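Side-chain contacts in amidase, hydantoinase/carbamoylase family (Paraburkholderia phymatum, PDB 6C0D), which probably hydrolyses N-carbamoyl-L-amino acids, as a zinc-binding, homodimeric member of the M20 peptidase family: residues P14-I19 with L404-A409; L22-T27 with I111-G116; R52-R57 with G71-R76; Q344-A349 with C379-P384; D351-G356 with A409-A414. One frame throughout, in Å; residues are numbered along the deposited sequence. Where two conformers were deposited one is given.

How the contacts relate
From the N terminus, the chain first commits residues 14-19 to helix 399-419, so contact 1 closes a loop of almost the whole protein. Contacts 2, 3 and 4 all lie within that loop. Contact 2 ties helix 18-30 to helix 102-117, and contact 3, which sits inside it, sets helix 45-60 on strand 73-76. After contact 2 has closed, contact 4 packs helix 340-353 on strand 378-384, and contact 5 joins the end of the same helix to helix 399-419. Contact 5 crosses both contacts 1 and 4. Ala409 is common to contacts 1 and 5, while a salt bridge between Asp24 and Arg57 couples contacts 2 and 3.

Contact 1: residues P14-I19 with L404-A409; sequences PRIDPI and LGCEVA. With EDO (1,2-ethanediol), chain K.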
# COMPACT_ATOMS: atom_id res chain seq x y z
N PRO A 14 37.80 -31.04 25.55
CA PRO A 14 36.55 -31.53 26.13
C PRO A 14 35.71 -32.24 25.09
O PRO A 14 35.89 -32.06 23.88
CB PRO A 14 35.85 -30.25 26.61
CG PRO A 14 36.86 -29.16 26.49
CD PRO A 14 37.85 -29.57 25.48
N ARG A 15 34.75 -33.02 25.58
CA ARG A 15 33.85 -33.80 24.72
C ARG A 15 32.42 -33.52 25.17
O ARG A 15 32.04 -33.87 26.29
CB ARG A 15 34.18 -35.29 24.81
N ILE A 16 31.61 -32.88 24.30
CA ILE A 16 30.22 -32.65 24.67
C ILE A 16 29.47 -33.98 24.67
O ILE A 16 29.92 -34.99 24.12
CB ILE A 16 29.52 -31.64 23.75
CG1 ILE A 16 29.31 -32.26 22.36
CG2 ILE A 16 30.33 -30.36 23.67
CD1 ILE A 16 28.33 -31.45 21.47
N ASP A 17 28.31 -33.96 25.29
CA ASP A 17 27.41 -35.11 25.26
C ASP A 17 26.28 -34.74 24.31
O ASP A 17 25.41 -33.93 24.66
CB ASP A 17 26.87 -35.41 26.67
CG ASP A 17 25.88 -36.56 26.70
OD1 ASP A 17 25.34 -36.94 25.64
OD2 ASP A 17 25.62 -37.09 27.80
N PRO A 18 26.27 -35.27 23.08
CA PRO A 18 25.27 -34.80 22.10
C PRO A 18 23.85 -35.17 22.48
O PRO A 18 22.92 -34.44 22.12
CB PRO A 18 25.72 -35.47 20.79
CG PRO A 18 26.46 -36.72 21.24
CD PRO A 18 27.17 -36.30 22.52
N ILE A 19 23.66 -36.28 23.19
CA ILE A 19 22.32 -36.66 23.60
C ILE A 19 21.79 -35.68 24.64
O ILE A 19 20.65 -35.20 24.56
CB ILE A 19 22.31 -38.11 24.13
CG1 ILE A 19 22.73 -39.08 23.02
CG2 ILE A 19 20.92 -38.49 24.66
CD1 ILE A 19 22.86 -40.52 23.51
N LEU A 404 27.29 -30.52 15.58
CA LEU A 404 28.58 -30.00 15.10
C LEU A 404 28.82 -28.56 15.57
O LEU A 404 29.93 -28.21 16.00
CB LEU A 404 28.65 -30.08 13.58
CG LEU A 404 29.91 -29.46 12.95
CD1 LEU A 404 31.18 -30.19 13.44
CD2 LEU A 404 29.85 -29.46 11.41
N GLY A 405 27.79 -27.72 15.50
CA GLY A 405 27.94 -26.35 15.99
C GLY A 405 28.40 -26.31 17.43
O GLY A 405 29.25 -25.49 17.81
N CYS A 406 27.85 -27.19 18.26
CA CYS A 406 28.23 -27.20 19.67
C CYS A 406 29.63 -27.74 19.85
O CYS A 406 30.38 -27.27 20.71
CB CYS A 406 27.23 -28.02 20.48
SG CYS A 406 27.35 -27.68 22.28
N GLU A 407 30.01 -28.77 19.07
CA GLU A 407 31.39 -29.26 19.12
C GLU A 407 32.40 -28.16 18.78
O GLU A 407 33.44 -28.02 19.44
CB GLU A 407 31.55 -30.45 18.16
CG GLU A 407 30.82 -31.69 18.69
CD GLU A 407 30.82 -32.84 17.68
OE1 GLU A 407 30.90 -32.57 16.49
OE2 GLU A 407 30.73 -34.01 18.09
N VAL A 408 32.12 -27.40 17.72
CA VAL A 408 33.01 -26.29 17.33
C VAL A 408 33.05 -25.25 18.44
O VAL A 408 34.12 -24.79 18.86
CB VAL A 408 32.58 -25.67 15.99
CG1 VAL A 408 33.38 -24.35 15.69
CG2 VAL A 408 32.75 -26.70 14.85
N ALA A 409 31.87 -24.88 18.96
CA ALA A 409 31.83 -23.86 20.01
C ALA A 409 32.55 -24.31 21.27
O ALA A 409 33.26 -23.52 21.92
CB ALA A 409 30.37 -23.50 20.33
C1 EDO K . 21.27 -36.66 29.45
O1 EDO K . 21.58 -36.04 30.70
C2 EDO K . 22.00 -37.99 29.32
O2 EDO K . 22.84 -37.99 28.15
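Apolar contact is what joins the two segments, and Ile16 supplies it by meeting Cys406 and Glu407 on helix 399-419. Its terminal methyl CD1 lies 3.7 Å from Cys406 CB, with the sulfur SG of Cys406 a little further off, at 4.0 Å from Ile16 CD1. The same methyl is 3.7 Å from Glu407 CG, to which Ile16 CG1 stands at 4.0 Å. The side chains of Ile16 and Glu407 cross at about a right angle, and the glutamate takes part through its aliphatic stem, a way for a partly exposed charged residue to serve an apolar partner. Ile16 reaches out because its CG1 branch lies between the backbone N and the carbonyl carbon (chi1 70°) and then runs extended to CD1. The second branch, CG2, packs on Ala410, further along the same helix.

This lays the N-terminal lead-in to helix 18-30 against the first half of helix 399-419, the last helix of the chain. The two pieces are separated by most of the M20 fold, and helix 102-117 flanks both: Cys406 rests on Tyr107 and Ile16 on Glu110.

Polar interactions stay on the N-terminal side. Asp17 is the N-cap of helix 18-30, with its OD1 accepting a weak, bent bond from Ile19 N at 3.0 Å (124° at the hydrogen) and a hydrogen bond from Arg20 N. A short acidic side chain suits a helix start, where amide N-H groups lack partners in the helix. The other oxygen, Asp17 OD2, accepts from O2 of a bound ethanediol, probably from the crystallisation liquor, at 2.9 Å.

Contact 2: residues L22-T27 with I111-G116; sequences LDDLKT and IARALG
Between residues 22-27 and 111-116 only Asp24 and Arg113 meet, and the nearest CA atoms, those of this pair, stay 12.3 Å apart. Along helix 18-30, Leu22 first turns to Glu399 of the last helix. Asp24 then points toward helix 102-117, and its OD2 is gripped end-on by both terminal nitrogens of Arg113: NH1 stands 2.8 Å and NH2 also 2.8 Å from Asp24 OD2. Both bonds are bent, 142° at the NH1 hydrogen and 139° at that of NH2, as expected when two N-H groups share one oxygen. The oxygen lies at the guanidinium edge, close to its plane, while the carboxylate itself is turned 38° away. NH1 approaches OD2 nearly along the C-O bond, whereas NH2 comes on the anti side, tilted from the carboxylate plane. Arginine's length covers the gap, and the turn at chi3 sets the direction in which the guanidinium arrives.

Leu25 follows, packed on Ile106 and Ile402, as an apolar residue should be between helices. Thr27 OG1 donates to Asp23 O, 2.9 Å away, which gives the hydroxyl a partner on its own helix; Asp23 O also accepts Thr27 N, from the opposite face of its plane.

Asp24 OD1 is held separately, by NE of Arg57, and Arg113 NH2 has a second carboxylate partner in Glu110 OE1. Two arginines thus share one buried aspartate, so Asp24 is probably ionised and its pKa lowered, while its negative charge offsets the nearness of the two guanidinium groups.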
# COMPACT_ATOMS: atom_id res chain seq x y z
N LEU A 22 20.85 -32.32 22.86
CA LEU A 22 19.57 -32.36 22.16
C LEU A 22 18.40 -32.50 23.13
O LEU A 22 17.33 -31.92 22.91
CB LEU A 22 19.57 -33.50 21.13
CG LEU A 22 20.51 -33.15 19.97
CD1 LEU A 22 20.86 -34.39 19.13
CD2 LEU A 22 19.88 -32.07 19.11
N ASP A 23 18.57 -33.30 24.20
CA ASP A 23 17.49 -33.46 25.18
C ASP A 23 17.11 -32.11 25.79
O ASP A 23 15.92 -31.79 25.94
CB ASP A 23 17.89 -34.43 26.29
CG ASP A 23 17.93 -35.90 25.84
OD1 ASP A 23 17.55 -36.20 24.68
OD2 ASP A 23 18.35 -36.75 26.66
N ASP A 24 18.11 -31.31 26.17
CA ASP A 24 17.83 -29.99 26.74
C ASP A 24 17.19 -29.05 25.72
O ASP A 24 16.28 -28.29 26.05
CB ASP A 24 19.10 -29.35 27.30
CG ASP A 24 19.47 -29.86 28.69
OD1 ASP A 24 18.62 -30.47 29.37
OD2 ASP A 24 20.62 -29.63 29.10
N LEU A 25 17.66 -29.08 24.46
CA LEU A 25 17.01 -28.25 23.44
C LEU A 25 15.55 -28.62 23.27
O LEU A 25 14.69 -27.75 23.11
CB LEU A 25 17.74 -28.36 22.10
CG LEU A 25 18.96 -27.45 22.00
CD1 LEU A 25 19.71 -27.80 20.75
CD2 LEU A 25 18.53 -25.98 21.99
N LYS A 26 15.24 -29.92 23.30
CA LYS A 26 13.87 -30.35 23.10
C LYS A 26 13.02 -30.09 24.33
O LYS A 26 11.83 -29.79 24.20
CB LYS A 26 13.82 -31.82 22.71
CG LYS A 26 14.48 -32.07 21.37
CD LYS A 26 14.53 -33.54 21.03
CE LYS A 26 15.27 -33.78 19.72
NZ LYS A 26 15.29 -35.23 19.37
N THR A 27 13.61 -30.17 25.53
CA THR A 27 12.86 -29.81 26.73
C THR A 27 12.52 -28.33 26.73
O THR A 27 11.37 -27.95 27.02
CB THR A 27 13.65 -30.20 27.98
OG1 THR A 27 13.85 -31.62 27.99
CG2 THR A 27 12.88 -29.79 29.25
N ILE A 111 28.38 -26.49 27.04
CA ILE A 111 29.81 -26.18 27.03
C ILE A 111 30.32 -26.04 28.45
O ILE A 111 31.40 -26.55 28.78
CB ILE A 111 30.08 -24.92 26.19
CG1 ILE A 111 29.78 -25.23 24.72
CG2 ILE A 111 31.55 -24.46 26.36
CD1 ILE A 111 29.66 -23.98 23.84
N ALA A 112 29.55 -25.39 29.33
CA ALA A 112 29.94 -25.32 30.74
C ALA A 112 30.07 -26.72 31.34
O ALA A 112 31.05 -27.03 32.04
CB ALA A 112 28.94 -24.49 31.53
N ARG A 113 29.10 -27.59 31.04
CA ARG A 113 29.16 -28.96 31.54
C ARG A 113 30.38 -29.68 31.00
O ARG A 113 31.16 -30.28 31.75
CB ARG A 113 27.86 -29.71 31.18
CG ARG A 113 26.65 -29.26 32.03
CD ARG A 113 25.41 -30.14 31.77
NE ARG A 113 24.96 -30.06 30.37
CZ ARG A 113 23.71 -29.80 29.98
NH1 ARG A 113 22.74 -29.61 30.88
NH2 ARG A 113 23.42 -29.76 28.68
N ALA A 114 30.59 -29.62 29.68
CA ALA A 114 31.67 -30.39 29.07
C ALA A 114 33.05 -29.88 29.52
O ALA A 114 33.95 -30.69 29.76
CB ALA A 114 31.55 -30.34 27.55
N LEU A 115 33.23 -28.56 29.63
CA LEU A 115 34.54 -28.08 30.07
C LEU A 115 34.80 -28.46 31.52
O LEU A 115 35.95 -28.70 31.91
CB LEU A 115 34.67 -26.57 29.87
CG LEU A 115 35.28 -26.14 28.52
CD1 LEU A 115 34.45 -26.67 27.34
CD2 LEU A 115 35.43 -24.61 28.41
N GLY A 116 33.73 -28.54 32.33
CA GLY A 116 33.88 -28.98 33.71
C GLY A 116 34.19 -30.45 33.85
O GLY A 116 34.79 -30.86 34.85

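Contact 3: residues R52-R57 with G71-R76; sequences RWLAGR and GTVFGR. With EDO (1,2-ethanediol), chain L.
A helix laid on a sheet, the basic unit of the alpha/beta catalytic domain of M20 enzymes, brings Leu54 and Ala55 of helix 45-60 down on Val73 of strand 73-76. Val73 packs against both. Leu54 CD2 comes 3.9 Å from Val73 CB and 4.0 Å from Val73 CG1, while the methyl of Ala55 touches the same branch, with CB 3.9 Å from Val73 CG1. Val73 CG1 is anti to the backbone N (chi1 -165°), which turns that methyl to Ala55 CB and brings it 3.9 Å from Ala55 N, so it rests partly on the helix backbone. The compact alanine suits this close approach; the beta-branched valine suits a strand, and its CG1 meets both helix residues.

Strand 73-76 is antiparallel to both neighbours, 64-67 and 125-130, and Val73 is joined to Ser130 by backbone hydrogen bonding. Leu54 also reaches Val105 of helix 102-117, and its side chain ends about 9 Å from that of His89, a zinc ligand.

Further along the helix, Arg57 bends back at chi2 and chi3. Its CG sits 3.4 Å above one face of the Trp53 ring, displaced toward the rim, a contact of an aliphatic stem with a broad indole. Arg57 NH2 makes a weak bond, 3.5 Å, to O1 of an ethanediol probably left from crystallisation.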
# COMPACT_ATOMS: atom_id res chain seq x y z
N ARG A 52 12.61 -20.90 35.05
CA ARG A 52 12.83 -21.69 36.26
C ARG A 52 13.46 -23.03 35.93
O ARG A 52 14.39 -23.48 36.62
CB ARG A 52 11.51 -21.86 37.01
CG ARG A 52 11.01 -20.57 37.63
CD ARG A 52 9.62 -20.70 38.22
NE ARG A 52 9.23 -19.45 38.85
CZ ARG A 52 7.97 -19.05 38.99
NH1 ARG A 52 6.98 -19.81 38.54
NH2 ARG A 52 7.70 -17.89 39.58
N TRP A 53 12.98 -23.69 34.87
CA TRP A 53 13.60 -24.94 34.45
C TRP A 53 15.06 -24.72 34.10
O TRP A 53 15.94 -25.47 34.54
CB TRP A 53 12.84 -25.53 33.26
CG TRP A 53 13.59 -26.67 32.62
CD1 TRP A 53 13.59 -27.98 33.02
CD2 TRP A 53 14.46 -26.60 31.48
NE1 TRP A 53 14.41 -28.72 32.21
CE2 TRP A 53 14.95 -27.90 31.25
CE3 TRP A 53 14.86 -25.57 30.63
CZ2 TRP A 53 15.83 -28.20 30.21
CZ3 TRP A 53 15.74 -25.86 29.59
CH2 TRP A 53 16.21 -27.17 29.39
N LEU A 54 15.34 -23.67 33.32
CA LEU A 54 16.71 -23.40 32.91
C LEU A 54 17.62 -23.14 34.10
O LEU A 54 18.76 -23.62 34.15
CB LEU A 54 16.74 -22.21 31.96
CG LEU A 54 18.12 -21.82 31.47
CD1 LEU A 54 18.72 -22.96 30.63
CD2 LEU A 54 18.04 -20.53 30.68
N ALA A 55 17.14 -22.36 35.07
CA ALA A 55 17.96 -22.10 36.25
C ALA A 55 18.25 -23.39 37.00
O ALA A 55 19.36 -23.57 37.53
CB ALA A 55 17.27 -21.07 37.15
N GLY A 56 17.28 -24.30 37.05
CA GLY A 56 17.51 -25.59 37.68
C GLY A 56 18.57 -26.40 36.95
O GLY A 56 19.41 -27.05 37.59
N ARG A 57 18.55 -26.37 35.62
CA ARG A 57 19.57 -27.09 34.85
C ARG A 57 20.95 -26.49 35.08
O ARG A 57 21.95 -27.22 35.14
CB ARG A 57 19.24 -27.06 33.35
CG ARG A 57 18.00 -27.86 32.96
CD ARG A 57 18.16 -29.34 33.36
NE ARG A 57 18.92 -30.11 32.37
CZ ARG A 57 19.74 -31.11 32.67
NH1 ARG A 57 19.94 -31.45 33.95
NH2 ARG A 57 20.37 -31.76 31.71
N GLY A 71 14.63 -10.51 34.74
CA GLY A 71 14.22 -11.75 34.10
C GLY A 71 15.31 -12.47 33.35
O GLY A 71 15.03 -13.50 32.72
N THR A 72 16.55 -11.98 33.39
CA THR A 72 17.65 -12.73 32.81
C THR A 72 17.92 -13.97 33.65
O THR A 72 17.84 -13.92 34.88
CB THR A 72 18.90 -11.84 32.73
OG1 THR A 72 18.74 -10.89 31.67
CG2 THR A 72 20.18 -12.66 32.51
N VAL A 73 18.20 -15.09 33.00
CA VAL A 73 18.68 -16.27 33.72
C VAL A 73 20.19 -16.25 33.59
O VAL A 73 20.72 -16.24 32.47
CB VAL A 73 18.10 -17.58 33.17
CG1 VAL A 73 18.34 -18.71 34.19
CG2 VAL A 73 16.61 -17.44 32.90
N PHE A 74 20.89 -16.22 34.72
CA PHE A 74 22.34 -16.17 34.71
C PHE A 74 22.90 -17.24 35.64
O PHE A 74 22.55 -17.28 36.82
CB PHE A 74 22.86 -14.78 35.11
CG PHE A 74 24.28 -14.54 34.69
CD1 PHE A 74 24.57 -14.07 33.41
CD2 PHE A 74 25.34 -14.82 35.55
CE1 PHE A 74 25.89 -13.87 33.01
CE2 PHE A 74 26.66 -14.62 35.15
CZ PHE A 74 26.94 -14.15 33.88
N GLY A 75 23.75 -18.10 35.09
CA GLY A 75 24.43 -19.11 35.86
C GLY A 75 25.90 -18.76 35.94
O GLY A 75 26.63 -18.87 34.93
N ARG A 76 26.35 -18.31 37.10
CA ARG A 76 27.72 -17.84 37.29
C ARG A 76 28.58 -19.02 37.74
O ARG A 76 28.20 -19.77 38.65
CB ARG A 76 27.75 -16.73 38.33
CG ARG A 76 29.09 -15.98 38.49
CD ARG A 76 28.90 -14.90 39.57
NE ARG A 76 30.05 -14.01 39.75
CZ ARG A 76 31.01 -14.20 40.66
NH1 ARG A 76 30.97 -15.27 41.44
NH2 ARG A 76 32.00 -13.32 40.79
C1 EDO L . 24.23 -33.72 33.49
O1 EDO L . 22.81 -33.65 33.30
C2 EDO L . 24.74 -32.67 34.49
O2 EDO L . 23.67 -31.84 34.96

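Contact 4: residues Q344-A349 with C379-P384; sequences QHLAQA and CMLFVP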
# COMPACT_ATOMS: atom_id res chain seq x y z
N GLN A 344 39.34 -15.57 15.61
CA GLN A 344 40.37 -16.48 15.14
C GLN A 344 40.35 -17.79 15.93
O GLN A 344 40.56 -18.86 15.36
CB GLN A 344 41.73 -15.80 15.18
CG GLN A 344 42.86 -16.61 14.58
CD GLN A 344 42.84 -16.61 13.06
OE1 GLN A 344 41.83 -16.27 12.42
NE2 GLN A 344 43.96 -16.99 12.46
N HIS A 345 40.05 -17.74 17.24
CA HIS A 345 39.80 -19.00 17.96
C HIS A 345 38.63 -19.77 17.37
O HIS A 345 38.69 -21.00 17.24
CB HIS A 345 39.54 -18.74 19.45
CG HIS A 345 40.76 -18.35 20.21
ND1 HIS A 345 41.79 -19.23 20.49
CD2 HIS A 345 41.11 -17.17 20.78
CE1 HIS A 345 42.72 -18.61 21.20
NE2 HIS A 345 42.34 -17.35 21.38
N LEU A 346 37.55 -19.07 17.01
CA LEU A 346 36.42 -19.77 16.39
C LEU A 346 36.85 -20.38 15.05
O LEU A 346 36.49 -21.52 14.74
CB LEU A 346 35.23 -18.83 16.18
CG LEU A 346 34.52 -18.30 17.43
CD1 LEU A 346 33.46 -17.29 17.02
CD2 LEU A 346 33.85 -19.43 18.18
N ALA A 347 37.60 -19.62 14.24
CA ALA A 347 38.02 -20.12 12.93
C ALA A 347 38.93 -21.33 13.07
O ALA A 347 38.84 -22.28 12.27
CB ALA A 347 38.70 -19.01 12.13
N GLN A 348 39.85 -21.31 14.04
CA GLN A 348 40.73 -22.46 14.26
C GLN A 348 39.93 -23.69 14.65
O GLN A 348 40.19 -24.79 14.14
CB GLN A 348 41.80 -22.12 15.32
CG GLN A 348 42.83 -21.12 14.75
CD GLN A 348 43.59 -20.32 15.82
OE1 GLN A 348 43.25 -20.33 17.00
NE2 GLN A 348 44.60 -19.58 15.38
N ALA A 349 38.93 -23.53 15.51
CA ALA A 349 38.10 -24.68 15.89
C ALA A 349 37.26 -25.16 14.72
O ALA A 349 37.06 -26.37 14.54
CB ALA A 349 37.19 -24.30 17.06
N CYS A 379 32.08 -12.50 20.41
CA CYS A 379 32.11 -13.17 19.11
C CYS A 379 30.82 -13.97 18.94
O CYS A 379 30.09 -14.22 19.90
CB CYS A 379 33.35 -14.08 18.99
SG CYS A 379 33.33 -15.45 20.16
N MET A 380 30.52 -14.30 17.68
CA MET A 380 29.36 -15.13 17.37
C MET A 380 29.75 -16.28 16.45
O MET A 380 30.63 -16.14 15.59
CB MET A 380 28.23 -14.32 16.70
CG MET A 380 27.65 -13.26 17.62
SD MET A 380 26.10 -12.59 16.92
CE MET A 380 24.94 -13.92 17.28
N LEU A 381 29.02 -17.39 16.59
CA LEU A 381 29.20 -18.55 15.73
C LEU A 381 27.83 -18.92 15.18
O LEU A 381 26.89 -19.07 15.96
CB LEU A 381 29.77 -19.74 16.53
CG LEU A 381 30.16 -20.95 15.69
CD1 LEU A 381 31.48 -20.63 14.98
CD2 LEU A 381 30.30 -22.20 16.56
N PHE A 382 27.73 -19.08 13.85
CA PHE A 382 26.46 -19.40 13.20
C PHE A 382 26.40 -20.87 12.76
O PHE A 382 27.42 -21.44 12.34
CB PHE A 382 26.24 -18.53 11.95
CG PHE A 382 25.72 -17.14 12.24
CD1 PHE A 382 25.36 -16.76 13.53
CD2 PHE A 382 25.60 -16.22 11.21
CE1 PHE A 382 24.87 -15.48 13.77
CE2 PHE A 382 25.09 -14.94 11.44
CZ PHE A 382 24.73 -14.58 12.73
N VAL A 383 25.21 -21.46 12.86
CA VAL A 383 24.89 -22.73 12.21
C VAL A 383 23.73 -22.47 11.26
O VAL A 383 22.92 -21.56 11.49
CB VAL A 383 24.54 -23.85 13.20
CG1 VAL A 383 25.75 -24.18 14.07
CG2 VAL A 383 23.32 -23.48 14.04
N PRO A 384 23.62 -23.22 10.16
CA PRO A 384 22.57 -22.90 9.19
C PRO A 384 21.20 -23.30 9.70
O PRO A 384 21.05 -24.21 10.52
CB PRO A 384 22.95 -23.73 7.95
CG PRO A 384 23.83 -24.81 8.47
CD PRO A 384 24.51 -24.29 9.68
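With CG anti to its carbonyl carbon (chi1 -67°) and the rest of the chain extended, Leu346 drives its two methyls from helix 340-353 onto strand 378-384. On the strand, Cys379 answers with its sulfur between its own backbone N and carbonyl carbon (chi1 65°), a setting that brings SG against the leucine. Leu346 CD1 is 3.6 Å from Cys379 SG and 3.8 Å from Cys379 CB. The same methyl also lies over the strand backbone, 3.4 Å from Met380 O. The other branch, Leu346 CD2, reaches Leu381 CD1 at 4.2 Å, where the two leucine side chains meet obliquely.

This is helix-on-sheet packing in the alpha/beta catalytic domain: the axes of residues 344-349 and 379-384 approach to 9.4 Å, their N-to-C directions 29° apart. Alternation along the strand decides which residues face the helix. Cys379 and Leu381, two apart, point toward it, and Met380 points away, to the opposite face, where its side chain lies about 4 Å from that of the zinc ligand His196. Leucine is well matched to the helix side because its fork can touch both strand residues and the carbonyl between them, while the small cysteine admits the methyl close to the backbone.

Strand 378-384 is flanked by strand 189-198, parallel to it, and strand 210-227, antiparallel. Leu346 CD2 is further closed in by Ala412 of helix 399-419.

Contact 5: residues D351-G356 with A409-A414; sequences DALAPG and AARAAA. With SO4 (sulfate ion), chain D.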
# COMPACT_ATOMS: atom_id res chain seq x y z
N ASP A 351 38.01 -24.90 11.53
CA ASP A 351 38.86 -25.57 10.57
C ASP A 351 39.28 -26.95 11.06
O ASP A 351 39.44 -27.88 10.25
CB ASP A 351 40.10 -24.72 10.28
CG ASP A 351 40.72 -25.09 8.97
OD1 ASP A 351 40.06 -24.90 7.93
OD2 ASP A 351 41.84 -25.60 8.99
N ALA A 352 39.44 -27.11 12.38
CA ALA A 352 39.81 -28.39 12.96
C ALA A 352 38.68 -29.40 12.84
O ALA A 352 38.91 -30.57 12.51
CB ALA A 352 40.21 -28.21 14.43
N LEU A 353 37.45 -28.98 13.12
CA LEU A 353 36.33 -29.91 13.25
C LEU A 353 35.40 -29.92 12.05
O LEU A 353 34.69 -30.91 11.83
CB LEU A 353 35.52 -29.59 14.51
CG LEU A 353 36.35 -29.70 15.78
CD1 LEU A 353 35.42 -29.52 16.98
CD2 LEU A 353 37.09 -31.04 15.88
N ALA A 354 35.39 -28.85 11.24
CA ALA A 354 34.56 -28.78 10.04
C ALA A 354 35.38 -28.31 8.85
O ALA A 354 35.02 -27.34 8.17
CB ALA A 354 33.36 -27.87 10.30
N PRO A 355 36.51 -28.96 8.57
CA PRO A 355 37.38 -28.48 7.50
C PRO A 355 36.64 -28.42 6.17
O PRO A 355 35.90 -29.34 5.80
CB PRO A 355 38.52 -29.52 7.47
CG PRO A 355 38.00 -30.70 8.19
CD PRO A 355 37.05 -30.17 9.22
N GLY A 356 36.82 -27.31 5.46
CA GLY A 356 36.15 -27.11 4.19
C GLY A 356 34.67 -26.81 4.28
O GLY A 356 34.02 -26.68 3.23
N ALA A 409 31.87 -24.88 18.96
CA ALA A 409 31.83 -23.86 20.01
C ALA A 409 32.55 -24.31 21.27
O ALA A 409 33.26 -23.52 21.92
CB ALA A 409 30.37 -23.50 20.33
N ALA A 410 32.40 -25.59 21.65
CA ALA A 410 33.06 -26.10 22.85
C ALA A 410 34.58 -26.11 22.69
O ALA A 410 35.32 -25.80 23.65
CB ALA A 410 32.56 -27.51 23.17
N ARG A 411 35.07 -26.53 21.52
CA ARG A 411 36.51 -26.51 21.28
C ARG A 411 37.05 -25.09 21.32
O ARG A 411 38.06 -24.82 21.99
CB ARG A 411 36.83 -27.17 19.93
CG ARG A 411 38.33 -27.21 19.62
CD ARG A 411 38.61 -27.85 18.25
NE ARG A 411 40.01 -27.74 17.85
CZ ARG A 411 40.89 -28.73 17.96
NH1 ARG A 411 40.50 -29.90 18.42
NH2 ARG A 411 42.15 -28.56 17.57
N ALA A 412 36.39 -24.16 20.64
CA ALA A 412 36.81 -22.76 20.69
C ALA A 412 36.75 -22.22 22.12
O ALA A 412 37.63 -21.46 22.54
CB ALA A 412 35.92 -21.92 19.78
N ALA A 413 35.69 -22.55 22.85
CA ALA A 413 35.57 -22.06 24.23
C ALA A 413 36.72 -22.55 25.08
O ALA A 413 37.25 -21.79 25.91
CB ALA A 413 34.25 -22.52 24.86
N ALA A 414 37.12 -23.80 24.90
CA ALA A 414 38.28 -24.33 25.64
C ALA A 414 39.53 -23.50 25.34
O ALA A 414 40.31 -23.21 26.26
CB ALA A 414 38.52 -25.80 25.27
S SO4 D . 44.24 -25.98 16.12
O1 SO4 D . 44.53 -25.48 14.78
O2 SO4 D . 43.32 -27.12 16.03
O3 SO4 D . 45.49 -26.40 16.76
O4 SO4 D . 43.62 -24.92 16.91
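Arg411 of helix 399-419 lies along the C-terminal end of helix 340-353, against Ala352 and Leu353, in the helical layer on the outside of the M20 catalytic domain. Its chain is extended from CG to NE, with CG anti to the backbone N (chi1 -179°), and that straight path carries the guanidinium across the neighbouring helix end. Two conformers of Arg411 were deposited, so the details hold for one of them.

Leu353, the last helical residue before the chain turns away at Ala354, makes van der Waals contact with the aliphatic stem. Its CD1 stands 3.8 Å from Arg411 CD and 4.0 Å from Arg411 CB, and Leu353 CG is also 3.8 Å from Arg411 CD. The leucine thus lies against the stem at a slant, a sensible match at the surface, where the arginine can keep its charge outward. Next to it, Ala349 meets Ala412, whose short side chain suits the close approach of the two helices.

Contacts of the charged end are of other kinds. Phe13 is a cation-pi partner of Arg411. A sulfate, probably from the crystallisation liquor, sits at the guanidinium edge, near its plane; the 2.4 Å between Arg411 NH2 and sulfate O2 is too short to be trusted. Over one face of the guanidinium, the methyl of Ala352 rests 3.3 Å above the plane, offset toward the rim, with Ala352 CB 3.5 Å from Arg411 NE.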